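Local coordinates for ubiquitin-like-specific protease 2 (Saccharomyces cerevisiae, PDB 5LNB), which removes the ubiquitin-like modifier SUMO from proteins as a cysteine protease of the C48 (Ulp) family, this chain carrying its catalytic domain, at residues A[179-182]-A[183-187]; A[70-73]-A[74-77]; A[57-60]-A[61-65]; A[34-37]-A[38-41]. One frame throughout, in Å; residues are numbered along the deposited sequence.

Interaction 1 (A[179-182]-A[183-187]); sequences KEFL and ISYAL
The carbonyl oxygen of E180 accepts the amide of S184 (S184 N to E180 O 3.0 Å), and one water ties the side chains of the same pair together. That water donates to E180 O and to E180 OE1, 2.9 Å from each, and accepts from S184 OG, also at 2.9 Å. OG stands beside its own backbone N (chi1 -61°), which turns the hydroxyl back along the helix toward E180. The other carboxylate oxygen, OE2, makes a salt bridge with K196. Further i to i+4 bonds run beside this one, the shortest being Y185 N to F181 O at 2.7 Å. All belong to helix 172-190, the crossover helix of a beta-alpha-beta unit whose parallel strands are 159-164 and 199-203. Its buried side carries F181 and Y185, one turn apart and pointing the same way. F181 CZ lies 3.8 Å from Y185 CD2, the two ring planes oblique at 41°, while Y185 CB sits over a face of the F181 ring. F83 meets the F181 ring edge-to-face, and the hydroxyl of Y185 hydrogen-bonds to T105 and L107. Toward the surface, I183 lays CG1 against the carbonyl of K179, 3.4 Å from its O.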
ATOM      1  N   LYS A 179     -11.001 -11.355  -4.918  1.00 25.38           N
ATOM      2  CA  LYS A 179     -11.297 -12.147  -6.109  1.00 23.92           C
ATOM      3  C   LYS A 179     -12.689 -11.828  -6.640  1.00 24.32           C
ATOM      4  O   LYS A 179     -12.872 -11.598  -7.840  1.00 26.25           O
ATOM      5  CB  LYS A 179     -11.175 -13.634  -5.801  1.00 24.13           C
ATOM      6  CG  LYS A 179      -9.811 -14.084  -5.349  1.00 26.70           C
ATOM      7  CD  LYS A 179      -9.659 -15.580  -5.559  1.00 26.29           C
ATOM      8  CE  LYS A 179      -8.334 -16.097  -5.019  1.00 25.92           C
ATOM      9  NZ  LYS A 179      -8.259 -17.602  -5.170  1.00 28.39           N
ATOM     10  N   GLU A 180     -13.691 -11.813  -5.758  1.00 25.74           N
ATOM     11  CA  GLU A 180     -15.057 -11.571  -6.214  1.00 27.21           C
ATOM     12  C   GLU A 180     -15.222 -10.146  -6.725  1.00 31.18           C
ATOM     13  O   GLU A 180     -15.927  -9.907  -7.715  1.00 35.73           O
ATOM     14  CB  GLU A 180     -16.046 -11.870  -5.086  1.00 31.34           C
ATOM     15  CG  GLU A 180     -16.022 -13.338  -4.619  1.00 35.62           C
ATOM     16  CD  GLU A 180     -16.569 -14.331  -5.661  1.00 47.73           C
ATOM     17  OE1 GLU A 180     -17.414 -13.942  -6.504  1.00 46.91           O
ATOM     18  OE2 GLU A 180     -16.153 -15.511  -5.632  1.00 51.35           O
ATOM     19  N   PHE A 181     -14.565  -9.187  -6.068  1.00 30.15           N
ATOM     20  CA  PHE A 181     -14.553  -7.815  -6.559  1.00 23.59           C
ATOM     21  C   PHE A 181     -14.055  -7.754  -7.998  1.00 23.27           C
ATOM     22  O   PHE A 181     -14.666  -7.104  -8.853  1.00 24.43           O
ATOM     23  CB  PHE A 181     -13.673  -6.945  -5.662  1.00 20.49           C
ATOM     24  CG  PHE A 181     -13.334  -5.623  -6.273  1.00 22.62           C
ATOM     25  CD1 PHE A 181     -14.263  -4.588  -6.269  1.00 17.77           C
ATOM     26  CD2 PHE A 181     -12.109  -5.425  -6.892  1.00 19.82           C
ATOM     27  CE1 PHE A 181     -13.964  -3.370  -6.841  1.00 18.86           C
ATOM     28  CE2 PHE A 181     -11.800  -4.207  -7.469  1.00 20.67           C
ATOM     29  CZ  PHE A 181     -12.732  -3.172  -7.448  1.00 19.62           C
ATOM     30  N   LEU A 182     -12.939  -8.431  -8.282  1.00 23.38           N
ATOM     31  CA  LEU A 182     -12.362  -8.373  -9.622  1.00 22.01           C
ATOM     32  C   LEU A 182     -13.303  -8.973 -10.650  1.00 23.22           C
ATOM     33  O   LEU A 182     -13.389  -8.489 -11.783  1.00 21.53           O
ATOM     34  CB  LEU A 182     -11.022  -9.103  -9.657  1.00 22.27           C
ATOM     35  CG  LEU A 182      -9.915  -8.434  -8.860  1.00 20.27           C
ATOM     36  CD1 LEU A 182      -8.682  -9.341  -8.801  1.00 18.00           C
ATOM     37  CD2 LEU A 182      -9.606  -7.044  -9.474  1.00 17.51           C
ATOM     38  N   ILE A 183     -14.004 -10.039 -10.277  1.00 20.60           N
ATOM     39  CA  ILE A 183     -14.915 -10.690 -11.206  1.00 21.83           C
ATOM     40  C   ILE A 183     -16.076  -9.764 -11.536  1.00 21.93           C
ATOM     41  O   ILE A 183     -16.448  -9.598 -12.702  1.00 24.45           O
ATOM     42  CB  ILE A 183     -15.401 -12.026 -10.621  1.00 23.10           C
ATOM     43  CG1 ILE A 183     -14.239 -13.018 -10.565  1.00 23.51           C
ATOM     44  CG2 ILE A 183     -16.544 -12.588 -11.446  1.00 24.53           C
ATOM     45  CD1 ILE A 183     -14.601 -14.343  -9.919  1.00 24.97           C
ATOM     46  N   SER A 184     -16.657  -9.144 -10.508  1.00 24.79           N
ATOM     47  CA  SER A 184     -17.756  -8.210 -10.720  1.00 22.48           C
ATOM     48  C   SER A 184     -17.279  -6.977 -11.470  1.00 23.66           C
ATOM     49  O   SER A 184     -17.944  -6.505 -12.402  1.00 21.86           O
ATOM     50  CB  SER A 184     -18.370  -7.817  -9.380  1.00 23.62           C
ATOM     51  OG  SER A 184     -18.881  -8.958  -8.716  1.00 27.96           O
ATOM     52  N   TYR A 185     -16.125  -6.439 -11.067  1.00 23.08           N
ATOM     53  CA  TYR A 185     -15.552  -5.294 -11.762  1.00 23.62           C
ATOM     54  C   TYR A 185     -15.392  -5.581 -13.248  1.00 21.60           C
ATOM     55  O   TYR A 185     -15.780  -4.772 -14.096  1.00 24.90           O
ATOM     56  CB  TYR A 185     -14.206  -4.929 -11.133  1.00 22.81           C
ATOM     57  CG  TYR A 185     -13.638  -3.624 -11.627  1.00 21.47           C
ATOM     58  CD1 TYR A 185     -12.841  -3.582 -12.768  1.00 18.09           C
ATOM     59  CD2 TYR A 185     -13.909  -2.425 -10.962  1.00 18.10           C
ATOM     60  CE1 TYR A 185     -12.320  -2.386 -13.231  1.00 23.39           C
ATOM     61  CE2 TYR A 185     -13.379  -1.217 -11.413  1.00 17.68           C
ATOM     62  CZ  TYR A 185     -12.591  -1.206 -12.554  1.00 22.92           C
ATOM     63  OH  TYR A 185     -12.059  -0.027 -13.030  1.00 27.93           O
ATOM     64  N   ALA A 186     -14.810  -6.737 -13.578  1.00 23.56           N
ATOM     65  CA  ALA A 186     -14.607  -7.108 -14.975  1.00 24.25           C
ATOM     66  C   ALA A 186     -15.921  -7.113 -15.748  1.00 25.50           C
ATOM     67  O   ALA A 186     -15.988  -6.633 -16.888  1.00 24.22           O
ATOM     68  CB  ALA A 186     -13.940  -8.482 -15.050  1.00 21.67           C
ATOM     69  N   LEU A 187     -16.971  -7.679 -15.153  1.00 26.75           N
ATOM     70  CA  LEU A 187     -18.257  -7.740 -15.833  1.00 28.28           C
ATOM     71  C   LEU A 187     -18.858  -6.349 -15.977  1.00 28.86           C
ATOM     72  O   LEU A 187     -19.387  -5.997 -17.037  1.00 23.84           O
ATOM     73  CB  LEU A 187     -19.203  -8.668 -15.070  1.00 24.16           C
ATOM     74  CG  LEU A 187     -20.566  -8.873 -15.732  1.00 30.90           C
ATOM     75  CD1 LEU A 187     -20.429  -9.603 -17.060  1.00 26.62           C
ATOM     76  CD2 LEU A 187     -21.523  -9.631 -14.822  1.00 31.91           C
TER
HETATM   77  O   HOH W   1     -18.200 -11.701  -8.145  1.00 31.36           O

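Interaction 2 (A[70-73]-A[74-77]); sequences IIKR and EQVH
K72 and Q75 meet across the short 3-10 turn that carries the chain from helix 51-67 into strand 76-78, and two bonds join them in opposite directions. Q75 N donates to K72 O at 3.0 Å, the i to i+3 bond of the turn. The Q75 side chain then doubles back: with CG beside the backbone N (chi1 -61°) and the chain extended beyond it, OE1 reaches K72 N at 3.1 Å. The N-H points almost straight at this oxygen (173°), but it comes from above the amide plane. OE1 also rests 3.6 Å from I71 CB. The next bond of the turn, V76 N to R73 O, is weak. Strand 76-78, which it leads into, borders the mixed sheet and pairs in parallel with strand 112-119; Q75 already shares a backbone bond with Y112. Replacing Q75 by an alanine would probably leave the amide of K72 without this acceptor and let the residues before the turn move more freely. The aliphatic part of K72 runs obliquely past the Q75 amide: K72 CG lies 4.1 Å from Q75 CD, and K72 CB 3.8 Å from E74 OE1. On the buried side, I71 and V76 cross at about a right angle, I71 CD1 against V76 CG1 at 3.6 Å, and both side chains pack on F227 of helix 215-228. The guanidinium group of R73 forms a salt bridge with E63 of helix 51-67.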
ATOM      1  N   ILE A  70      10.805   4.998 -12.393  1.00 33.23           N
ATOM      2  CA  ILE A  70      10.853   3.557 -12.193  1.00 29.81           C
ATOM      3  C   ILE A  70       9.592   2.920 -12.753  1.00 32.54           C
ATOM      4  O   ILE A  70       9.626   1.830 -13.337  1.00 33.36           O
ATOM      5  CB  ILE A  70      11.044   3.235 -10.701  1.00 28.13           C
ATOM      6  CG1 ILE A  70      12.383   3.779 -10.209  1.00 29.18           C
ATOM      7  CG2 ILE A  70      10.937   1.730 -10.461  1.00 25.43           C
ATOM      8  CD1 ILE A  70      12.593   3.601  -8.724  1.00 26.59           C
ATOM      9  N   ILE A  71       8.456   3.591 -12.580  1.00 30.11           N
ATOM     10  CA  ILE A  71       7.189   3.199 -13.176  1.00 29.55           C
ATOM     11  C   ILE A  71       6.565   4.445 -13.791  1.00 30.44           C
ATOM     12  O   ILE A  71       6.970   5.573 -13.510  1.00 32.97           O
ATOM     13  CB  ILE A  71       6.231   2.562 -12.147  1.00 26.78           C
ATOM     14  CG1 ILE A  71       5.914   3.573 -11.036  1.00 22.79           C
ATOM     15  CG2 ILE A  71       6.852   1.293 -11.557  1.00 28.30           C
ATOM     16  CD1 ILE A  71       4.650   3.291 -10.271  1.00 21.32           C
ATOM     17  N   LYS A  72       5.569   4.229 -14.640  1.00 27.87           N
ATOM     18  CA  LYS A  72       4.763   5.311 -15.182  1.00 29.46           C
ATOM     19  C   LYS A  72       3.493   5.451 -14.355  1.00 28.09           C
ATOM     20  O   LYS A  72       2.985   4.475 -13.799  1.00 26.33           O
ATOM     21  CB  LYS A  72       4.410   5.064 -16.650  1.00 36.60           C
ATOM     22  CG  LYS A  72       5.602   4.752 -17.545  1.00 39.90           C
ATOM     23  CD  LYS A  72       5.142   4.507 -18.966  1.00 51.19           C
ATOM     24  CE  LYS A  72       6.258   3.956 -19.840  1.00 60.26           C
ATOM     25  NZ  LYS A  72       6.505   2.504 -19.596  1.00 62.78           N
ATOM     26  N   ARG A  73       2.997   6.686 -14.267  1.00 34.67           N
ATOM     27  CA  ARG A  73       1.806   6.954 -13.469  1.00 34.90           C
ATOM     28  C   ARG A  73       0.643   6.046 -13.862  1.00 36.01           C
ATOM     29  O   ARG A  73      -0.080   5.542 -12.996  1.00 34.48           O
ATOM     30  CB  ARG A  73       1.400   8.423 -13.610  1.00 32.73           C
ATOM     31  CG  ARG A  73       0.183   8.790 -12.759  1.00 34.10           C
ATOM     32  CD  ARG A  73      -0.077  10.287 -12.710  1.00 35.31           C
ATOM     33  NE  ARG A  73       1.047  11.017 -12.141  1.00 31.64           N
ATOM     34  CZ  ARG A  73       1.300  11.125 -10.838  1.00 33.58           C
ATOM     35  NH1 ARG A  73       0.510  10.532  -9.950  1.00 31.69           N
ATOM     36  NH2 ARG A  73       2.357  11.818 -10.417  1.00 31.99           N
ATOM     37  N   GLU A  74       0.438   5.835 -15.160  1.00 30.06           N
ATOM     38  CA  GLU A  74      -0.711   5.071 -15.625  1.00 34.12           C
ATOM     39  C   GLU A  74      -0.605   3.575 -15.343  1.00 33.18           C
ATOM     40  O   GLU A  74      -1.579   2.862 -15.593  1.00 31.17           O
ATOM     41  CB  GLU A  74      -0.912   5.300 -17.125  1.00 39.19           C
ATOM     42  CG  GLU A  74       0.311   4.984 -17.977  1.00 49.59           C
ATOM     43  CD  GLU A  74       1.099   6.230 -18.404  1.00 58.56           C
ATOM     44  OE1 GLU A  74       1.374   7.124 -17.553  1.00 50.10           O
ATOM     45  OE2 GLU A  74       1.443   6.308 -19.608  1.00 62.69           O
ATOM     46  N   GLN A  75       0.524   3.081 -14.833  1.00 30.62           N
ATOM     47  CA  GLN A  75       0.694   1.657 -14.566  1.00 29.59           C
ATOM     48  C   GLN A  75       0.229   1.228 -13.177  1.00 27.41           C
ATOM     49  O   GLN A  75       0.110   0.020 -12.934  1.00 25.14           O
ATOM     50  CB  GLN A  75       2.163   1.254 -14.731  1.00 29.71           C
ATOM     51  CG  GLN A  75       2.715   1.472 -16.127  1.00 31.80           C
ATOM     52  CD  GLN A  75       4.195   1.142 -16.226  1.00 36.08           C
ATOM     53  OE1 GLN A  75       4.946   1.272 -15.254  1.00 36.24           O
ATOM     54  NE2 GLN A  75       4.616   0.685 -17.402  1.00 36.71           N
ATOM     55  N   VAL A  76      -0.045   2.172 -12.270  1.00 23.21           N
ATOM     56  CA  VAL A  76      -0.287   1.868 -10.863  1.00 24.91           C
ATOM     57  C   VAL A  76      -1.586   2.527 -10.418  1.00 29.31           C
ATOM     58  O   VAL A  76      -1.843   3.689 -10.744  1.00 23.16           O
ATOM     59  CB  VAL A  76       0.893   2.343  -9.979  1.00 28.26           C
ATOM     60  CG1 VAL A  76       1.069   3.852 -10.097  1.00 27.57           C
ATOM     61  CG2 VAL A  76       0.699   1.942  -8.516  1.00 18.88           C
ATOM     62  N   HIS A  77      -2.399   1.792  -9.657  1.00 25.51           N
ATOM     63  CA  HIS A  77      -3.543   2.352  -8.945  1.00 21.76           C
ATOM     64  C   HIS A  77      -3.425   2.006  -7.464  1.00 29.86           C
ATOM     65  O   HIS A  77      -3.370   0.825  -7.099  1.00 23.40           O
ATOM     66  CB  HIS A  77      -4.862   1.830  -9.501  1.00 23.32           C
ATOM     67  CG  HIS A  77      -6.054   2.603  -9.026  1.00 31.78           C
ATOM     68  ND1 HIS A  77      -6.624   2.408  -7.787  1.00 32.94           N
ATOM     69  CD2 HIS A  77      -6.766   3.590  -9.615  1.00 32.79           C
ATOM     70  CE1 HIS A  77      -7.646   3.233  -7.639  1.00 32.83           C
ATOM     71  NE2 HIS A  77      -7.751   3.962  -8.734  1.00 35.68           N
TER

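Interaction 3 (A[57-60]-A[61-65]); sequences FTKF and YIESS
Successive i to i+4 backbone bonds, from Y61 N to F57 O (2.9 Å) through S64 N to F60 O (3.0 Å), hold this part of helix 51-67 in regular alpha geometry. On one flank K59 and E63 run side by side into a salt bridge, K59 NZ to E63 OE2 at 3.1 Å, the ammonium meeting the oxygen from above the carboxylate plane. Each charge has a second partner: D29 binds K59 NZ, and R73 binds the same OE2 of E63, so one carboxylate oxygen lies between two cations, which would favour its ionised form. Another flank is an aromatic cluster centred on Y61. The Y61 ring, brought beside its own backbone N by chi1 -72°, receives the edge of F60 on one face in a T-shaped pair, F60 CD2 3.7 Å from Y61 CE1 and the planes at 83°. F57, one turn earlier, lies nearly parallel to Y61 at 15°, but the rings are so displaced that they hardly overlap; F57 CD1 comes within 3.5 Å of Y61 CE2. An alanine in place of Y61 would probably leave the F60 edge without the face it points at and open a gap beside F57. Helix 215-228 packs against F57 and Y61 through I220, and helix 264-285 contributes L268 to both and L275 to F60. Elsewhere on the helix, I62 rests on V76 and L78 of strand 76-78.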
ATOM      1  N   PHE A  57       2.054   7.436   3.447  1.00 21.19           N
ATOM      2  CA  PHE A  57       3.357   6.937   3.028  1.00 19.52           C
ATOM      3  C   PHE A  57       3.282   5.979   1.846  1.00 23.14           C
ATOM      4  O   PHE A  57       4.201   5.960   1.020  1.00 22.39           O
ATOM      5  CB  PHE A  57       4.059   6.274   4.202  1.00 16.89           C
ATOM      6  CG  PHE A  57       4.898   7.217   4.992  1.00 22.48           C
ATOM      7  CD1 PHE A  57       5.965   7.875   4.391  1.00 22.48           C
ATOM      8  CD2 PHE A  57       4.636   7.450   6.333  1.00 18.40           C
ATOM      9  CE1 PHE A  57       6.765   8.759   5.118  1.00 20.11           C
ATOM     10  CE2 PHE A  57       5.442   8.324   7.069  1.00 22.66           C
ATOM     11  CZ  PHE A  57       6.504   8.974   6.458  1.00 20.51           C
ATOM     12  N   THR A  58       2.226   5.173   1.727  1.00 15.70           N
ATOM     13  CA  THR A  58       2.103   4.377   0.512  1.00 22.57           C
ATOM     14  C   THR A  58       2.011   5.293  -0.701  1.00 23.36           C
ATOM     15  O   THR A  58       2.696   5.081  -1.708  1.00 22.43           O
ATOM     16  CB  THR A  58       0.886   3.446   0.584  1.00 21.33           C
ATOM     17  OG1 THR A  58      -0.315   4.223   0.681  1.00 22.16           O
ATOM     18  CG2 THR A  58       0.989   2.514   1.787  1.00 19.10           C
ATOM     19  N   LYS A  59       1.198   6.344  -0.599  1.00 20.56           N
ATOM     20  CA  LYS A  59       1.160   7.371  -1.630  1.00 17.65           C
ATOM     21  C   LYS A  59       2.532   8.007  -1.818  1.00 20.71           C
ATOM     22  O   LYS A  59       3.010   8.164  -2.947  1.00 22.68           O
ATOM     23  CB  LYS A  59       0.123   8.424  -1.256  1.00 25.45           C
ATOM     24  CG  LYS A  59      -0.019   9.552  -2.247  1.00 33.58           C
ATOM     25  CD  LYS A  59      -0.758   9.091  -3.479  1.00 37.69           C
ATOM     26  CE  LYS A  59      -1.254  10.288  -4.311  1.00 41.25           C
ATOM     27  NZ  LYS A  59      -1.543   9.898  -5.720  1.00 39.70           N
ATOM     28  N   PHE A  60       3.184   8.370  -0.713  1.00 22.98           N
ATOM     29  CA  PHE A  60       4.468   9.057  -0.791  1.00 22.49           C
ATOM     30  C   PHE A  60       5.497   8.236  -1.571  1.00 22.32           C
ATOM     31  O   PHE A  60       6.145   8.746  -2.497  1.00 21.66           O
ATOM     32  CB  PHE A  60       4.958   9.372   0.624  1.00 20.04           C
ATOM     33  CG  PHE A  60       6.233  10.158   0.659  1.00 23.79           C
ATOM     34  CD1 PHE A  60       6.219  11.538   0.503  1.00 22.39           C
ATOM     35  CD2 PHE A  60       7.449   9.519   0.837  1.00 21.07           C
ATOM     36  CE1 PHE A  60       7.391  12.265   0.533  1.00 26.76           C
ATOM     37  CE2 PHE A  60       8.627  10.244   0.867  1.00 24.66           C
ATOM     38  CZ  PHE A  60       8.599  11.622   0.718  1.00 24.38           C
ATOM     39  N   TYR A  61       5.656   6.953  -1.227  1.00 21.58           N
ATOM     40  CA  TYR A  61       6.705   6.160  -1.857  1.00 25.11           C
ATOM     41  C   TYR A  61       6.351   5.698  -3.266  1.00 29.77           C
ATOM     42  O   TYR A  61       7.260   5.419  -4.058  1.00 35.58           O
ATOM     43  CB  TYR A  61       7.063   4.964  -0.976  1.00 17.70           C
ATOM     44  CG  TYR A  61       7.817   5.403   0.254  1.00 23.83           C
ATOM     45  CD1 TYR A  61       9.007   6.116   0.133  1.00 19.84           C
ATOM     46  CD2 TYR A  61       7.326   5.149   1.531  1.00 17.79           C
ATOM     47  CE1 TYR A  61       9.693   6.553   1.255  1.00 20.77           C
ATOM     48  CE2 TYR A  61       8.009   5.579   2.659  1.00 18.65           C
ATOM     49  CZ  TYR A  61       9.185   6.276   2.513  1.00 20.12           C
ATOM     50  OH  TYR A  61       9.866   6.690   3.626  1.00 25.85           O
ATOM     51  N   ILE A  62       5.067   5.637  -3.613  1.00 22.97           N
ATOM     52  CA  ILE A  62       4.727   5.323  -4.997  1.00 20.88           C
ATOM     53  C   ILE A  62       4.943   6.535  -5.891  1.00 23.18           C
ATOM     54  O   ILE A  62       5.416   6.409  -7.026  1.00 24.30           O
ATOM     55  CB  ILE A  62       3.291   4.788  -5.076  1.00 18.53           C
ATOM     56  CG1 ILE A  62       3.237   3.390  -4.444  1.00 20.41           C
ATOM     57  CG2 ILE A  62       2.819   4.751  -6.513  1.00 21.46           C
ATOM     58  CD1 ILE A  62       1.853   2.792  -4.403  1.00 18.40           C
ATOM     59  N   GLU A  63       4.630   7.727  -5.387  1.00 24.61           N
ATOM     60  CA  GLU A  63       4.923   8.944  -6.131  1.00 26.67           C
ATOM     61  C   GLU A  63       6.422   9.109  -6.340  1.00 25.69           C
ATOM     62  O   GLU A  63       6.864   9.563  -7.402  1.00 29.29           O
ATOM     63  CB  GLU A  63       4.341  10.148  -5.396  1.00 24.72           C
ATOM     64  CG  GLU A  63       2.826  10.196  -5.433  1.00 33.41           C
ATOM     65  CD  GLU A  63       2.287  10.624  -6.799  1.00 42.68           C
ATOM     66  OE1 GLU A  63       2.950  11.452  -7.467  1.00 41.64           O
ATOM     67  OE2 GLU A  63       1.205  10.130  -7.205  1.00 45.16           O
ATOM     68  N   SER A  64       7.221   8.753  -5.335  1.00 22.88           N
ATOM     69  CA  SER A  64       8.669   8.790  -5.502  1.00 27.29           C
ATOM     70  C   SER A  64       9.099   7.875  -6.633  1.00 25.60           C
ATOM     71  O   SER A  64       9.940   8.246  -7.462  1.00 29.70           O
ATOM     72  CB  SER A  64       9.355   8.394  -4.195  1.00 36.42           C
ATOM     73  OG  SER A  64      10.719   8.083  -4.404  1.00 44.27           O
ATOM     74  N   SER A  65       8.509   6.678  -6.691  1.00 23.79           N
ATOM     75  CA  SER A  65       8.793   5.743  -7.772  1.00 24.40           C
ATOM     76  C   SER A  65       8.404   6.327  -9.123  1.00 28.46           C
ATOM     77  O   SER A  65       9.110   6.135 -10.121  1.00 32.84           O
ATOM     78  CB  SER A  65       8.058   4.424  -7.520  1.00 24.13           C
ATOM     79  OG  SER A  65       8.180   3.551  -8.621  1.00 26.12           O
TER

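Interaction 4 (A[34-37]-A[38-41]); sequences TITN and QDFK
D39 holds CG beside its own backbone N and anti to the carbonyl carbon (chi1 -53°), a torsion that swings the carboxylate back toward T36. There OD2 accepts the backbone amide of T36, T36 N to D39 OD2 3.1 Å, along a nearly straight N-H line of 166° that reaches the oxygen on its anti side and somewhat out of the carboxylate plane. The T36 hydroxyl, set between its backbone N and carbonyl carbon by chi1 70°, comes within 3.1 Å of OD2 with OG1, an interaction that is weak at best. T36 is the N-cap of helix 37-40, and D39 is the third residue beyond it; an acidic side chain at that place returning to the N-cap amide is one half of a capping box. It secures the corner where strand 32-35, half of a two-stranded antiparallel hairpin, gives way to the helix. T36 O begins the helical bonding by accepting F40 N at 2.9 Å, with a weaker bond from D39 N, and N37 O takes K41 N at 2.9 Å. Outside the corner, OD1 of D39 makes a weak hydrogen bond to S52, in the first turn of helix 51-67. Packing across the turn is lighter: I35 CG2 approaches D39 CB at 4.2 Å, and N37 OD1 lies 4.2 Å from F40 CD2. The buried F40 ring is stacked on F19, and I35 packs against I53 and F56 of helix 51-67.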
ATOM      1  N   THR A  34      -3.305  15.881   4.834  1.00 32.54           N
ATOM      2  CA  THR A  34      -3.035  16.563   6.091  1.00 32.37           C
ATOM      3  C   THR A  34      -2.632  15.536   7.135  1.00 34.87           C
ATOM      4  O   THR A  34      -3.345  14.548   7.346  1.00 40.66           O
ATOM      5  CB  THR A  34      -4.252  17.357   6.569  1.00 35.70           C
ATOM      6  OG1 THR A  34      -4.466  18.480   5.698  1.00 39.70           O
ATOM      7  CG2 THR A  34      -4.033  17.859   7.989  1.00 37.98           C
ATOM      8  N   ILE A  35      -1.487  15.756   7.772  1.00 31.85           N
ATOM      9  CA  ILE A  35      -0.981  14.871   8.816  1.00 29.13           C
ATOM     10  C   ILE A  35      -0.945  15.669  10.107  1.00 28.77           C
ATOM     11  O   ILE A  35      -0.163  16.623  10.226  1.00 29.41           O
ATOM     12  CB  ILE A  35       0.407  14.317   8.475  1.00 27.63           C
ATOM     13  CG1 ILE A  35       0.348  13.481   7.193  1.00 32.65           C
ATOM     14  CG2 ILE A  35       0.970  13.546   9.666  1.00 23.81           C
ATOM     15  CD1 ILE A  35      -0.648  12.354   7.254  1.00 35.08           C
ATOM     16  N   THR A  36      -1.776  15.285  11.074  1.00 29.13           N
ATOM     17  CA  THR A  36      -1.836  15.983  12.350  1.00 28.39           C
ATOM     18  C   THR A  36      -0.915  15.318  13.368  1.00 38.75           C
ATOM     19  O   THR A  36      -0.374  14.229  13.140  1.00 31.05           O
ATOM     20  CB  THR A  36      -3.265  16.023  12.899  1.00 33.39           C
ATOM     21  OG1 THR A  36      -3.661  14.707  13.300  1.00 35.99           O
ATOM     22  CG2 THR A  36      -4.252  16.576  11.862  1.00 31.79           C
ATOM     23  N   ASN A  37      -0.747  15.993  14.515  1.00 29.81           N
ATOM     24  CA  ASN A  37       0.043  15.409  15.591  1.00 30.12           C
ATOM     25  C   ASN A  37      -0.572  14.102  16.071  1.00 38.54           C
ATOM     26  O   ASN A  37       0.147  13.149  16.384  1.00 37.01           O
ATOM     27  CB  ASN A  37       0.180  16.392  16.752  1.00 32.37           C
ATOM     28  CG  ASN A  37       1.030  15.834  17.882  1.00 37.13           C
ATOM     29  OD1 ASN A  37       2.228  15.623  17.714  1.00 34.70           O
ATOM     30  ND2 ASN A  37       0.411  15.582  19.032  1.00 34.27           N
ATOM     31  N   GLN A  38      -1.905  14.038  16.126  1.00 41.08           N
ATOM     32  CA  GLN A  38      -2.578  12.804  16.505  1.00 41.77           C
ATOM     33  C   GLN A  38      -2.163  11.638  15.607  1.00 42.30           C
ATOM     34  O   GLN A  38      -2.092  10.496  16.071  1.00 36.51           O
ATOM     35  CB  GLN A  38      -4.096  13.016  16.465  1.00 42.47           C
ATOM     36  CG  GLN A  38      -4.885  12.218  17.492  1.00 53.70           C
ATOM     37  CD  GLN A  38      -4.574  12.607  18.941  1.00 69.34           C
ATOM     38  OE1 GLN A  38      -4.796  11.817  19.862  1.00 80.63           O
ATOM     39  NE2 GLN A  38      -4.066  13.826  19.147  1.00 64.97           N
ATOM     40  N   ASP A  39      -1.875  11.904  14.325  1.00 38.86           N
ATOM     41  CA  ASP A  39      -1.403  10.855  13.420  1.00 34.61           C
ATOM     42  C   ASP A  39       0.087  10.596  13.606  1.00 31.67           C
ATOM     43  O   ASP A  39       0.530   9.445  13.697  1.00 31.55           O
ATOM     44  CB  ASP A  39      -1.676  11.244  11.958  1.00 36.81           C
ATOM     45  CG  ASP A  39      -3.122  11.630  11.706  1.00 42.01           C
ATOM     46  OD1 ASP A  39      -4.022  10.931  12.212  1.00 48.46           O
ATOM     47  OD2 ASP A  39      -3.361  12.636  11.000  1.00 47.10           O
ATOM     48  N   PHE A  40       0.870  11.673  13.657  1.00 26.49           N
ATOM     49  CA  PHE A  40       2.320  11.579  13.757  1.00 29.76           C
ATOM     50  C   PHE A  40       2.758  10.808  15.004  1.00 31.04           C
ATOM     51  O   PHE A  40       3.783  10.114  14.980  1.00 26.99           O
ATOM     52  CB  PHE A  40       2.886  13.007  13.740  1.00 31.23           C
ATOM     53  CG  PHE A  40       4.364  13.106  13.992  1.00 31.12           C
ATOM     54  CD1 PHE A  40       5.275  12.865  12.974  1.00 34.01           C
ATOM     55  CD2 PHE A  40       4.840  13.483  15.236  1.00 29.71           C
ATOM     56  CE1 PHE A  40       6.638  12.971  13.203  1.00 28.18           C
ATOM     57  CE2 PHE A  40       6.197  13.592  15.468  1.00 30.96           C
ATOM     58  CZ  PHE A  40       7.096  13.339  14.450  1.00 30.11           C
ATOM     59  N   LYS A  41       1.996  10.895  16.094  1.00 28.66           N
ATOM     60  CA  LYS A  41       2.470  10.345  17.358  1.00 30.61           C
ATOM     61  C   LYS A  41       2.457   8.819  17.383  1.00 32.64           C
ATOM     62  O   LYS A  41       3.090   8.226  18.264  1.00 36.04           O
ATOM     63  CB  LYS A  41       1.633  10.883  18.516  1.00 30.75           C
ATOM     64  CG  LYS A  41       0.322  10.152  18.708  1.00 36.74           C
ATOM     65  CD  LYS A  41      -0.564  10.900  19.677  1.00 49.58           C
ATOM     66  CE  LYS A  41      -1.875  10.173  19.888  1.00 56.15           C
ATOM     67  NZ  LYS A  41      -2.783  10.954  20.774  1.00 64.21           N
TER

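Interactions 2 and 3 are physically joined, through a salt bridge and through apolar packing that includes I71 on S65, so the turn is bound to the helix it follows. Interactions 1, 3 and 4 are partly buried. Interaction 3 lies nearest the middle of the chain and combines an aromatic cluster with a charged flank, whereas interaction 2 is a surface contact ruled by a side chain gripping backbone. Interaction 4 also pairs a side chain with a backbone amide, but at a helix start. Interaction 1, like 3, is mid-helix with aromatic packing, yet its polar side is bridged by water; it and interaction 4 stand on opposite sides of the centre, about 35 Å apart between centres.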